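Local coordinates for protein mevalonate 3-kinase (Thermoplasma acidophilum, PDB 4RKS) that phosphorylates (R)-mevalonate at its 3-hydroxyl with ATP, a step of the alternative mevalonate pathway to isoprenoids in extreme acidophiles, at residues Leu280-Ala290 and Val301-Leu311. Residues are numbered along the deposited sequence; the frame is centred on the assembly and turned at random.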
loop_
_atom_site.group_PDB
_atom_site.type_symbol
_atom_site.label_atom_id
_atom_site.label_comp_id
_atom_site.label_asym_id
_atom_site.label_seq_id
_atom_site.Cartn_x
_atom_site.Cartn_y
_atom_site.Cartn_z
ATOM N N LEU A 280 -1.684 -21.937 -11.066
ATOM C CA LEU A 280 -0.570 -21.039 -11.380
ATOM C C LEU A 280 0.743 -21.817 -11.450
ATOM O O LEU A 280 1.576 -21.568 -12.319
ATOM C CB LEU A 280 -0.473 -19.898 -10.338
ATOM C CG LEU A 280 -1.621 -18.879 -10.363
ATOM C CD1 LEU A 280 -1.444 -17.774 -9.307
ATOM C CD2 LEU A 280 -1.768 -18.282 -11.742
ATOM N N LYS A 281 0.911 -22.764 -10.535
ATOM C CA LYS A 281 2.071 -23.649 -10.533
ATOM C C LYS A 281 2.170 -24.471 -11.826
ATOM O O LYS A 281 3.261 -24.793 -12.291
ATOM C CB LYS A 281 2.003 -24.581 -9.322
ATOM C CG LYS A 281 3.292 -25.291 -8.975
ATOM C CD LYS A 281 3.134 -26.041 -7.652
ATOM C CE LYS A 281 4.474 -26.413 -7.034
ATOM N NZ LYS A 281 5.171 -27.488 -7.791
ATOM N N LEU A 282 1.019 -24.805 -12.400
ATOM C CA LEU A 282 0.966 -25.594 -13.626
ATOM C C LEU A 282 1.417 -24.787 -14.840
ATOM O O LEU A 282 2.304 -25.207 -15.577
ATOM C CB LEU A 282 -0.448 -26.127 -13.851
ATOM C CG LEU A 282 -0.711 -26.840 -15.183
ATOM C CD1 LEU A 282 0.125 -28.108 -15.300
ATOM C CD2 LEU A 282 -2.198 -27.146 -15.354
ATOM N N ILE A 283 0.817 -23.619 -15.043
ATOM C CA ILE A 283 1.152 -22.815 -16.213
ATOM C C ILE A 283 2.509 -22.135 -16.098
ATOM O O ILE A 283 3.021 -21.619 -17.095
ATOM C CB ILE A 283 0.084 -21.751 -16.493
ATOM C CG1 ILE A 283 -0.215 -20.930 -15.242
ATOM C CG2 ILE A 283 -1.185 -22.414 -16.964
ATOM C CD1 ILE A 283 -1.329 -19.908 -15.448
ATOM N N ARG A 284 3.095 -22.151 -14.900
ATOM C CA ARG A 284 4.418 -21.554 -14.696
ATOM C C ARG A 284 5.456 -22.278 -15.547
ATOM O O ARG A 284 6.459 -21.696 -15.959
ATOM C CB ARG A 284 4.823 -21.579 -13.213
ATOM C CG ARG A 284 6.115 -20.816 -12.897
ATOM C CD ARG A 284 6.219 -20.447 -11.421
ATOM N NE ARG A 284 5.042 -19.713 -10.959
ATOM C CZ ARG A 284 4.280 -20.081 -9.933
ATOM N NH1 ARG A 284 4.577 -21.176 -9.235
ATOM N NH2 ARG A 284 3.223 -19.349 -9.598
ATOM N N LYS A 285 5.199 -23.551 -15.819
ATOM C CA LYS A 285 6.096 -24.346 -16.651
ATOM C C LYS A 285 5.992 -23.928 -18.118
ATOM O O LYS A 285 6.903 -24.168 -18.906
ATOM C CB LYS A 285 5.784 -25.831 -16.485
ATOM C CG LYS A 285 5.985 -26.342 -15.063
ATOM C CD LYS A 285 5.543 -27.793 -14.937
ATOM C CE LYS A 285 4.106 -27.977 -15.421
ATOM N NZ LYS A 285 3.613 -29.375 -15.248
ATOM N N ASP A 286 4.881 -23.276 -18.456
ATOM C CA ASP A 286 4.603 -22.824 -19.818
ATOM C C ASP A 286 5.111 -21.388 -20.050
ATOM O O ASP A 286 5.859 -21.125 -20.999
ATOM C CB ASP A 286 3.093 -22.939 -20.091
ATOM C CG ASP A 286 2.700 -22.502 -21.498
ATOM O OD1 ASP A 286 3.578 -22.387 -22.369
ATOM O OD2 ASP A 286 1.495 -22.276 -21.728
ATOM N N TYR A 287 4.700 -20.458 -19.190
ATOM C CA TYR A 287 5.257 -19.117 -19.220
ATOM C C TYR A 287 5.418 -18.587 -17.797
ATOM O O TYR A 287 4.753 -19.054 -16.880
ATOM C CB TYR A 287 4.397 -18.179 -20.069
ATOM C CG TYR A 287 2.949 -18.000 -19.643
ATOM C CD1 TYR A 287 1.958 -18.874 -20.084
ATOM C CD2 TYR A 287 2.566 -16.927 -18.835
ATOM C CE1 TYR A 287 0.630 -18.697 -19.713
ATOM C CE2 TYR A 287 1.247 -16.742 -18.460
ATOM C CZ TYR A 287 0.282 -17.632 -18.898
ATOM O OH TYR A 287 -1.032 -17.443 -18.522
ATOM N N TRP A 288 6.315 -17.624 -17.612
ATOM C CA TRP A 288 6.637 -17.150 -16.270
ATOM C C TRP A 288 5.462 -16.457 -15.584
ATOM O O TRP A 288 4.738 -15.655 -16.187
ATOM C CB TRP A 288 7.829 -16.196 -16.303
ATOM C CG TRP A 288 8.199 -15.665 -14.937
ATOM C CD1 TRP A 288 9.014 -16.264 -14.009
ATOM C CD2 TRP A 288 7.756 -14.435 -14.345
ATOM N NE1 TRP A 288 9.106 -15.473 -12.874
ATOM C CE2 TRP A 288 8.343 -14.349 -13.059
ATOM C CE3 TRP A 288 6.921 -13.396 -14.777
ATOM C CZ2 TRP A 288 8.129 -13.261 -12.215
ATOM C CZ3 TRP A 288 6.704 -12.322 -13.931
ATOM C CH2 TRP A 288 7.300 -12.266 -12.661
ATOM N N ASN A 289 5.275 -16.783 -14.318
ATOM C CA ASN A 289 4.465 -15.960 -13.435
ATOM C C ASN A 289 4.981 -16.110 -12.020
ATOM O O ASN A 289 5.770 -17.015 -11.733
ATOM C CB ASN A 289 2.986 -16.332 -13.500
ATOM C CG ASN A 289 2.673 -17.629 -12.778
ATOM O OD1 ASN A 289 2.640 -17.684 -11.544
ATOM N ND2 ASN A 289 2.442 -18.685 -13.548
ATOM N N ALA A 290 4.526 -15.211 -11.152
ATOM C CA ALA A 290 4.749 -15.286 -9.709
ATOM C C ALA A 290 3.568 -14.604 -9.045
ATOM O O ALA A 290 3.048 -13.618 -9.584
ATOM C CB ALA A 290 6.056 -14.616 -9.315
ATOM N N VAL A 301 -1.083 -11.632 -9.479
ATOM C CA VAL A 301 -0.177 -12.416 -10.313
ATOM C C VAL A 301 0.629 -11.548 -11.273
ATOM O O VAL A 301 0.084 -10.956 -12.220
ATOM C CB VAL A 301 -0.951 -13.488 -11.111
ATOM C CG1 VAL A 301 0.012 -14.408 -11.813
ATOM C CG2 VAL A 301 -1.828 -14.281 -10.174
ATOM N N ALA A 302 1.930 -11.470 -11.003
ATOM C CA ALA A 302 2.870 -10.817 -11.896
ATOM C C ALA A 302 3.070 -11.651 -13.148
ATOM O O ALA A 302 3.172 -12.873 -13.071
ATOM C CB ALA A 302 4.202 -10.592 -11.201
ATOM N N VAL A 303 3.163 -10.984 -14.293
ATOM C CA VAL A 303 3.316 -11.669 -15.562
ATOM C C VAL A 303 3.986 -10.739 -16.577
ATOM O O VAL A 303 3.862 -9.508 -16.489
ATOM C CB VAL A 303 1.933 -12.162 -16.095
ATOM C CG1 VAL A 303 1.024 -10.983 -16.406
ATOM C CG2 VAL A 303 2.070 -13.072 -17.323
ATOM N N GLU A 304 4.697 -11.318 -17.540
ATOM C CA GLU A 304 5.248 -10.521 -18.632
ATOM C C GLU A 304 4.115 -9.982 -19.497
ATOM O O GLU A 304 3.095 -10.654 -19.706
ATOM C CB GLU A 304 6.229 -11.332 -19.464
ATOM C CG GLU A 304 7.511 -11.654 -18.737
ATOM C CD GLU A 304 8.258 -12.816 -19.378
ATOM O OE1 GLU A 304 7.657 -13.901 -19.514
ATOM O OE2 GLU A 304 9.441 -12.646 -19.739
ATOM N N SER A 305 4.297 -8.764 -19.994
ATOM C CA SER A 305 3.228 -8.059 -20.686
ATOM C C SER A 305 2.671 -8.881 -21.852
ATOM O O SER A 305 1.457 -8.902 -22.078
ATOM C CB SER A 305 3.718 -6.691 -21.169
ATOM O OG SER A 305 3.638 -5.742 -20.112
ATOM N N GLU A 306 3.555 -9.584 -22.554
ATOM C CA GLU A 306 3.168 -10.374 -23.721
ATOM C C GLU A 306 2.187 -11.502 -23.367
ATOM O O GLU A 306 1.442 -11.972 -24.223
ATOM C CB GLU A 306 4.409 -10.942 -24.397
ATOM C CG GLU A 306 5.513 -11.329 -23.429
ATOM C CD GLU A 306 6.736 -11.899 -24.132
ATOM O OE1 GLU A 306 6.577 -12.492 -25.224
ATOM O OE2 GLU A 306 7.856 -11.754 -23.590
ATOM N N ASN A 307 2.173 -11.907 -22.098
ATOM C CA ASN A 307 1.288 -12.975 -21.634
ATOM C C ASN A 307 0.142 -12.502 -20.728
ATOM O O ASN A 307 -0.622 -13.325 -20.214
ATOM C CB ASN A 307 2.105 -14.040 -20.906
ATOM C CG ASN A 307 3.186 -14.643 -21.779
ATOM O OD1 ASN A 307 2.933 -15.037 -22.920
ATOM N ND2 ASN A 307 4.405 -14.714 -21.248
ATOM N N ALA A 308 -0.000 -11.188 -20.557
ATOM C CA ALA A 308 -0.979 -10.636 -19.625
ATOM C C ALA A 308 -2.430 -10.864 -20.061
ATOM O O ALA A 308 -3.258 -11.236 -19.237
ATOM C CB ALA A 308 -0.733 -9.143 -19.413
ATOM N N ASP A 309 -2.746 -10.628 -21.334
ATOM C CA ASP A 309 -4.116 -10.849 -21.812
ATOM C C ASP A 309 -4.475 -12.316 -21.748
ATOM O O ASP A 309 -5.609 -12.674 -21.421
ATOM C CB ASP A 309 -4.308 -10.320 -23.234
ATOM C CG ASP A 309 -4.478 -8.810 -23.266
ATOM O OD1 ASP A 309 -5.148 -8.269 -22.361
ATOM O OD2 ASP A 309 -3.933 -8.162 -24.183
ATOM N N ARG A 310 -3.500 -13.170 -22.044
ATOM C CA ARG A 310 -3.691 -14.610 -21.922
ATOM C C ARG A 310 -4.081 -15.026 -20.501
ATOM O O ARG A 310 -5.063 -15.747 -20.299
ATOM C CB ARG A 310 -2.423 -15.333 -22.335
ATOM C CG ARG A 310 -2.458 -16.815 -22.107
ATOM C CD ARG A 310 -1.381 -17.459 -22.955
ATOM N NE ARG A 310 -1.218 -18.874 -22.653
ATOM C CZ ARG A 310 -0.229 -19.621 -23.126
ATOM N NH1 ARG A 310 0.695 -19.075 -23.913
ATOM N NH2 ARG A 310 -0.154 -20.908 -22.802
ATOM N N LEU A 311 -3.305 -14.568 -19.521
ATOM C CA LEU A 311 -3.607 -14.850 -18.116
ATOM C C LEU A 311 -4.973 -14.294 -17.706
ATOM O O LEU A 311 -5.778 -14.977 -17.078
ATOM C CB LEU A 311 -2.522 -14.274 -17.210
ATOM C CG LEU A 311 -2.727 -14.543 -15.721
ATOM C CD1 LEU A 311 -2.861 -16.045 -15.439
ATOM C CD2 LEU A 311 -1.560 -13.948 -14.953
HETATM O O HOH W 1 5.197 -14.134 -18.357
HETATM O O HOH W 2 7.748 -16.291 -19.946
#
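Tyr287 fills the angle between the hairpin of strands 289-292 and 298-304 and the helix that follows it. Its ring edge meets Val303 CG2, Asn307 slides past it in the reverse direction with CB 3.6 Å from CD2, and Tyr287 CE1 stands over one face of the Arg310 guanidinium, toward its rim, the two planes 53° apart. CG stands between the backbone N and the carbonyl carbon (chi1 59°), which swings the ring toward 301-311 and brings OH beside Leu311 CA and CB. Deeper, Leu280 CD1 and Val301 CG2 meet tip to tip at 3.6 Å, while Ile283 crosses Leu311 at about a right angle. Trp288 takes the other side of the hairpin, its CH2 3.8 Å from Ala302 CB; its NE1 bonds Asp248, and Lys244, a cation-pi partner of the indole, also pairs with Glu304. The strands pair directly through Ala302 N to Ala290 O (2.8 Å) and a weak return bond; beyond, one water takes over, donating to Trp288 O and Glu304 OE1 and accepting from Glu304 N and Asn307 ND2. Behind this layer, Arg284 grips Asn289 side-on, NH2 to OD1 at 2.6 Å and NE to the backbone O, while Asn289 ND2 reaches Leu280 O almost straight (174°). Beyond its bonded pair, packing round Tyr287 and bridging water thus hold the hairpin's open end, and polar bonds to buried Asn289 tie the end of helix 271-283 to the strand it leads into.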